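Effector protein Lem4 (lpg1101) (PDB 6CGK) dephosphorylates phosphotyrosine as a membrane-associated effector of Legionella pneumophila, through its magnesium-binding haloacid dehalogenase (HAD) domain. Local coordinates at residues Ser46-Phe51 with Met55-Glu60; Tyr100-Leu105 with Ile110-Ile115. The protein carries 1 engineered substitution. All coordinates share one frame; numbering follows the deposited sequence.

Overall arrangement
Both contacts lie in the HAD domain, whose five-stranded parallel sheet has the order 116-118, 89-93, 19-23, 150-154, 176-180. Interaction 1 holds together helix 51-55 and the loops on either side of it, at the surface; its centre is about 19 Å from the centre of the chain. Interaction 2 lies deeper, with its centre about 9 Å from that of the chain, where helix 98-107 leads into the edge strand 116-118. The two centres are about 12 Å apart and the nearest atoms about 5 Å, without touching. Helix 98-107 links them: Phe51 packs on Glu106 and Tyr57 on Phe107. Magnesium is bound by Asp25, Asp155 and the engineered Asn23. The Leu105 side chain is about 14 Å from the metal; interaction 1 is remote from the site.

Interaction 1: residues Ser46-Phe51 with Met55-Glu60; sequences STKATF and MRYKNE
Phe51 O accepts a helical i to i+4 hydrogen bond from Met55 N at 2.9 Å, with an N-H...O angle of 154°. This is the i to i+4 bond of the short helix 51-55, with Thr50 at its N-cap position, in the surface region between helices 40-46 and 58-62 of the HAD domain. A type I turn from Met55 to Lys58 then leads into helix 58-62. Met55 CG sits over the centre of one face of the Phe51 ring, 3.5 Å from its centroid, in a CH-pi contact. The chain then bends at chi2 (-61°), and Met55 SD lies obliquely to the same ring at 4.4 Å from the centroid, a Met-aromatic contact. A second pairing is Lys48 with Tyr57. The lysine crosses the tyrosine at about a right angle, and Lys48 CE approaches the phenol obliquely, 3.8 Å from Tyr57 OH. The Tyr57 ring also packs on Leu41, Ala44 and Leu45 of helix 40-46. Lys48 NZ hydrogen-bonds to the carbonyl oxygen of Ala44. It also donates to a bridging water, which lies 2.8 Å from Lys48 NZ and 2.8 Å from Tyr57 OH.

Interaction 2: residues Tyr100-Leu105 with Ile110-Ile115; sequences YIKALL and IDHRNI
Lys102 sets its CG over one face of the His112 imidazole, and the two side chains cross at about a right angle. This CG makes the CH-pi contact, 4.1 Å from the ring centroid, and the ring atom nearest to Lys102 CG is His112 CE1 at 3.7 Å. The lysine chain is extended beyond CG. It carries the ammonium group past the ring to a salt bridge with Glu98, one turn back on the same helix. His112 CG lies between the backbone N and the carbonyl carbon (chi1 62°), which turns the ring toward the helix. There NE2 hydrogen-bonds to Glu106, a link that probably fixes the ring's rotation. Leu105 fits beside the histidine: its CD1 touches His112 CB at 3.7 Å, while CB meets the ring obliquely. The other branch, Leu105 CD2, reaches Ile110 CD1 at 4.1 Å. Leu105 and Ile110 both pack against helix 72-82. Their backbones are joined as well, Ile110 N donating to Leu105 O at 3.0 Å. Beyond this, Asp111 OD1 accepts from Arg113 N at 3.0 Å in an Asx turn. The arrangement is the helix-to-strand half of a beta-alpha-beta crossover, 89-93 to 116-118, in the Rossmann-like HAD fold.

Interaction 1: residues Ser46-Phe51 with Met55-Glu60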
loop_
_atom_site.group_PDB
_atom_site.type_symbol
_atom_site.label_atom_id
_atom_site.label_comp_id
_atom_site.label_asym_id
_atom_site.label_seq_id
_atom_site.Cartn_x
_atom_site.Cartn_y
_atom_site.Cartn_z
ATOM N N SER A 46 -9.120 15.092 1.437
ATOM C CA SER A 46 -9.446 14.182 2.539
ATOM C C SER A 46 -10.947 13.926 2.646
ATOM O O SER A 46 -11.376 12.830 3.038
ATOM C CB SER A 46 -8.909 14.765 3.862
ATOM O OG SER A 46 -9.560 15.994 4.233
ATOM N N THR A 47 -11.764 14.935 2.353
ATOM C CA THR A 47 -13.202 14.823 2.522
ATOM C C THR A 47 -13.930 14.465 1.224
ATOM O O THR A 47 -15.164 14.527 1.178
ATOM C CB THR A 47 -13.762 16.127 3.090
ATOM O OG1 THR A 47 -13.357 17.230 2.279
ATOM C CG2 THR A 47 -13.206 16.374 4.475
ATOM N N LYS A 48 -13.199 14.129 0.170
ATOM C CA LYS A 48 -13.815 13.890 -1.144
ATOM C C LYS A 48 -14.130 12.398 -1.268
ATOM O O LYS A 48 -13.283 11.572 -1.657
ATOM C CB LYS A 48 -12.907 14.377 -2.262
ATOM C CG LYS A 48 -12.614 15.936 -2.203
ATOM C CD LYS A 48 -13.885 16.744 -2.047
ATOM C CE LYS A 48 -13.589 18.263 -1.994
ATOM N NZ LYS A 48 -13.253 18.711 -0.584
ATOM N N ALA A 49 -15.376 12.044 -0.939
ATOM C CA ALA A 49 -15.707 10.648 -0.686
ATOM C C ALA A 49 -16.241 9.934 -1.923
ATOM O O ALA A 49 -16.590 8.755 -1.833
ATOM C CB ALA A 49 -16.723 10.549 0.460
ATOM N N THR A 50 -16.307 10.598 -3.080
ATOM C CA THR A 50 -16.717 9.914 -4.303
ATOM C C THR A 50 -15.709 10.161 -5.424
ATOM O O THR A 50 -14.950 11.137 -5.415
ATOM C CB THR A 50 -18.104 10.373 -4.790
ATOM O OG1 THR A 50 -18.027 11.731 -5.231
ATOM C CG2 THR A 50 -19.129 10.285 -3.675
ATOM N N PHE A 51 -15.715 9.240 -6.386
ATOM C CA PHE A 51 -14.880 9.366 -7.582
ATOM C C PHE A 51 -15.061 10.726 -8.242
ATOM O O PHE A 51 -14.077 11.385 -8.609
ATOM C CB PHE A 51 -15.237 8.225 -8.532
ATOM C CG PHE A 51 -14.542 8.261 -9.872
ATOM C CD1 PHE A 51 -13.244 7.800 -10.015
ATOM C CD2 PHE A 51 -15.215 8.715 -10.990
ATOM C CE1 PHE A 51 -12.615 7.784 -11.272
ATOM C CE2 PHE A 51 -14.609 8.711 -12.257
ATOM C CZ PHE A 51 -13.308 8.232 -12.412
ATOM N N MET A 55 -11.988 13.346 -8.701
ATOM C CA MET A 55 -11.393 13.522 -10.023
ATOM C C MET A 55 -11.255 14.986 -10.396
ATOM O O MET A 55 -10.487 15.328 -11.309
ATOM C CB MET A 55 -12.223 12.782 -11.079
ATOM C CG MET A 55 -12.031 11.244 -10.993
ATOM S SD MET A 55 -10.299 10.788 -11.288
ATOM C CE MET A 55 -9.940 12.010 -12.513
ATOM N N ARG A 56 -12.005 15.863 -9.736
ATOM C CA ARG A 56 -11.846 17.283 -10.030
ATOM C C ARG A 56 -10.459 17.796 -9.672
ATOM O O ARG A 56 -10.048 18.852 -10.191
ATOM C CB ARG A 56 -12.907 18.058 -9.261
ATOM C CG ARG A 56 -14.270 17.807 -9.814
ATOM C CD ARG A 56 -15.295 18.767 -9.239
ATOM N NE ARG A 56 -16.601 18.387 -9.763
ATOM C CZ ARG A 56 -17.530 17.781 -9.041
ATOM N NH1 ARG A 56 -17.301 17.537 -7.762
ATOM N NH2 ARG A 56 -18.683 17.450 -9.581
ATOM N N TYR A 57 -9.760 17.112 -8.762
ATOM C CA TYR A 57 -8.400 17.446 -8.349
ATOM C C TYR A 57 -7.314 16.906 -9.283
ATOM O O TYR A 57 -6.132 17.197 -9.054
ATOM C CB TYR A 57 -8.172 16.939 -6.910
ATOM C CG TYR A 57 -8.902 17.854 -5.955
ATOM C CD1 TYR A 57 -10.273 17.709 -5.729
ATOM C CD2 TYR A 57 -8.251 18.949 -5.371
ATOM C CE1 TYR A 57 -10.958 18.596 -4.877
ATOM C CE2 TYR A 57 -8.926 19.835 -4.512
ATOM C CZ TYR A 57 -10.280 19.655 -4.289
ATOM O OH TYR A 57 -10.956 20.547 -3.481
ATOM N N LYS A 58 -7.660 16.163 -10.341
ATOM C CA LYS A 58 -6.601 15.557 -11.138
ATOM C C LYS A 58 -5.698 16.608 -11.767
ATOM O O LYS A 58 -4.475 16.427 -11.827
ATOM C CB LYS A 58 -7.175 14.661 -12.230
ATOM C CG LYS A 58 -6.068 13.847 -12.921
ATOM C CD LYS A 58 -6.624 12.850 -13.954
ATOM C CE LYS A 58 -5.512 12.139 -14.730
ATOM N NZ LYS A 58 -4.563 13.014 -15.448
ATOM N N ASN A 59 -6.276 17.710 -12.258
ATOM C CA ASN A 59 -5.464 18.737 -12.905
ATOM C C ASN A 59 -4.482 19.352 -11.916
ATOM O O ASN A 59 -3.297 19.522 -12.225
ATOM C CB ASN A 59 -6.361 19.814 -13.508
ATOM C CG ASN A 59 -5.568 20.985 -14.086
ATOM O OD1 ASN A 59 -4.430 20.824 -14.539
ATOM N ND2 ASN A 59 -6.174 22.157 -14.081
ATOM N N GLU A 60 -4.946 19.657 -10.699
ATOM C CA GLU A 60 -4.011 20.179 -9.698
ATOM C C GLU A 60 -2.935 19.147 -9.351
ATOM O O GLU A 60 -1.752 19.493 -9.222
ATOM C CB GLU A 60 -4.764 20.619 -8.445
ATOM C CG GLU A 60 -3.811 21.088 -7.312
ATOM C CD GLU A 60 -4.545 21.592 -6.087
ATOM O OE1 GLU A 60 -5.781 21.708 -6.152
ATOM O OE2 GLU A 60 -3.887 21.850 -5.038
HETATM O O HOH W 1 -12.500 21.281 -1.300
#

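Interaction 2: residues Tyr100-Leu105 with Ile110-Ile115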
loop_
_atom_site.group_PDB
_atom_site.type_symbol
_atom_site.label_atom_id
_atom_site.label_comp_id
_atom_site.label_asym_id
_atom_site.label_seq_id
_atom_site.Cartn_x
_atom_site.Cartn_y
_atom_site.Cartn_z
ATOM N N TYR A 100 -7.499 10.592 0.004
ATOM C CA TYR A 100 -6.324 11.048 -0.739
ATOM C C TYR A 100 -5.671 9.865 -1.441
ATOM O O TYR A 100 -5.264 9.960 -2.610
ATOM C CB TYR A 100 -5.343 11.724 0.212
ATOM C CG TYR A 100 -4.098 12.290 -0.433
ATOM C CD1 TYR A 100 -4.161 13.475 -1.182
ATOM C CD2 TYR A 100 -2.860 11.651 -0.284
ATOM C CE1 TYR A 100 -3.013 14.016 -1.756
ATOM C CE2 TYR A 100 -1.709 12.180 -0.842
ATOM C CZ TYR A 100 -1.795 13.372 -1.586
ATOM O OH TYR A 100 -0.660 13.933 -2.137
ATOM N N ILE A 101 -5.547 8.747 -0.725
ATOM C CA ILE A 101 -4.983 7.540 -1.318
ATOM C C ILE A 101 -5.813 7.099 -2.509
ATOM O O ILE A 101 -5.269 6.848 -3.586
ATOM C CB ILE A 101 -4.845 6.439 -0.256
ATOM C CG1 ILE A 101 -3.850 6.916 0.798
ATOM C CG2 ILE A 101 -4.481 5.086 -0.961
ATOM C CD1 ILE A 101 -3.791 6.004 2.096
ATOM N N LYS A 102 -7.141 7.000 -2.346
ATOM C CA LYS A 102 -7.984 6.599 -3.480
ATOM C C LYS A 102 -7.859 7.570 -4.639
ATOM O O LYS A 102 -7.844 7.160 -5.806
ATOM C CB LYS A 102 -9.458 6.496 -3.064
ATOM C CG LYS A 102 -9.742 5.327 -2.103
ATOM C CD LYS A 102 -11.223 5.255 -1.763
ATOM C CE LYS A 102 -11.571 4.015 -0.956
ATOM N NZ LYS A 102 -13.012 4.080 -0.583
ATOM N N ALA A 103 -7.811 8.878 -4.340
ATOM C CA ALA A 103 -7.702 9.859 -5.403
ATOM C C ALA A 103 -6.442 9.635 -6.224
ATOM O O ALA A 103 -6.468 9.681 -7.455
ATOM C CB ALA A 103 -7.709 11.285 -4.797
ATOM N N LEU A 104 -5.299 9.463 -5.559
ATOM C CA LEU A 104 -4.057 9.325 -6.328
ATOM C C LEU A 104 -4.070 8.035 -7.151
ATOM O O LEU A 104 -3.659 8.035 -8.317
ATOM C CB LEU A 104 -2.836 9.336 -5.395
ATOM C CG LEU A 104 -2.291 10.779 -5.266
ATOM C CD1 LEU A 104 -3.350 11.726 -4.739
ATOM C CD2 LEU A 104 -1.055 10.811 -4.379
ATOM N N LEU A 105 -4.524 6.931 -6.565
ATOM C CA LEU A 105 -4.701 5.714 -7.366
ATOM C C LEU A 105 -5.584 5.981 -8.587
ATOM O O LEU A 105 -5.270 5.557 -9.713
ATOM C CB LEU A 105 -5.290 4.621 -6.490
ATOM C CG LEU A 105 -4.364 4.179 -5.339
ATOM C CD1 LEU A 105 -5.110 3.283 -4.324
ATOM C CD2 LEU A 105 -3.114 3.473 -5.878
ATOM N N ILE A 110 -5.171 3.316 -11.648
ATOM C CA ILE A 110 -4.901 2.067 -10.933
ATOM C C ILE A 110 -6.179 1.604 -10.260
ATOM O O ILE A 110 -6.780 2.334 -9.469
ATOM C CB ILE A 110 -3.794 2.252 -9.892
ATOM C CG1 ILE A 110 -2.494 2.660 -10.577
ATOM C CG2 ILE A 110 -3.602 0.934 -9.086
ATOM C CD1 ILE A 110 -1.507 3.301 -9.617
ATOM N N ASP A 111 -6.580 0.376 -10.550
ATOM C CA ASP A 111 -7.766 -0.179 -9.933
ATOM C C ASP A 111 -7.479 -0.465 -8.463
ATOM O O ASP A 111 -6.430 -1.021 -8.126
ATOM C CB ASP A 111 -8.138 -1.469 -10.691
ATOM C CG ASP A 111 -9.350 -2.174 -10.132
ATOM O OD1 ASP A 111 -10.149 -1.570 -9.401
ATOM O OD2 ASP A 111 -9.530 -3.363 -10.503
ATOM N N HIS A 112 -8.364 -0.018 -7.577
ATOM C CA HIS A 112 -8.179 -0.278 -6.164
ATOM C C HIS A 112 -9.338 -1.093 -5.584
ATOM O O HIS A 112 -9.412 -1.265 -4.360
ATOM C CB HIS A 112 -7.885 1.047 -5.403
ATOM C CG HIS A 112 -8.971 2.077 -5.448
ATOM N ND1 HIS A 112 -10.089 2.019 -4.646
ATOM C CD2 HIS A 112 -9.076 3.242 -6.146
ATOM C CE1 HIS A 112 -10.860 3.067 -4.874
ATOM N NE2 HIS A 112 -10.272 3.823 -5.789
ATOM N N ARG A 113 -10.193 -1.658 -6.442
ATOM C CA ARG A 113 -11.339 -2.445 -5.999
ATOM C C ARG A 113 -10.929 -3.513 -4.994
ATOM O O ARG A 113 -11.664 -3.790 -4.041
ATOM C CB ARG A 113 -12.019 -3.123 -7.190
ATOM N N ASN A 114 -9.779 -4.148 -5.215
ATOM C CA ASN A 114 -9.359 -5.289 -4.400
ATOM C C ASN A 114 -8.233 -4.938 -3.457
ATOM O O ASN A 114 -7.794 -5.804 -2.699
ATOM C CB ASN A 114 -8.910 -6.460 -5.286
ATOM C CG ASN A 114 -10.050 -7.061 -6.112
ATOM O OD1 ASN A 114 -9.902 -7.303 -7.316
ATOM N ND2 ASN A 114 -11.183 -7.300 -5.471
ATOM N N ILE A 115 -7.736 -3.702 -3.494
ATOM C CA ILE A 115 -6.701 -3.283 -2.554
ATOM C C ILE A 115 -7.367 -2.892 -1.247
ATOM O O ILE A 115 -8.324 -2.102 -1.237
ATOM C CB ILE A 115 -5.889 -2.108 -3.130
ATOM C CG1 ILE A 115 -5.166 -2.550 -4.400
ATOM C CG2 ILE A 115 -4.915 -1.543 -2.050
ATOM C CD1 ILE A 115 -4.470 -1.390 -5.147
#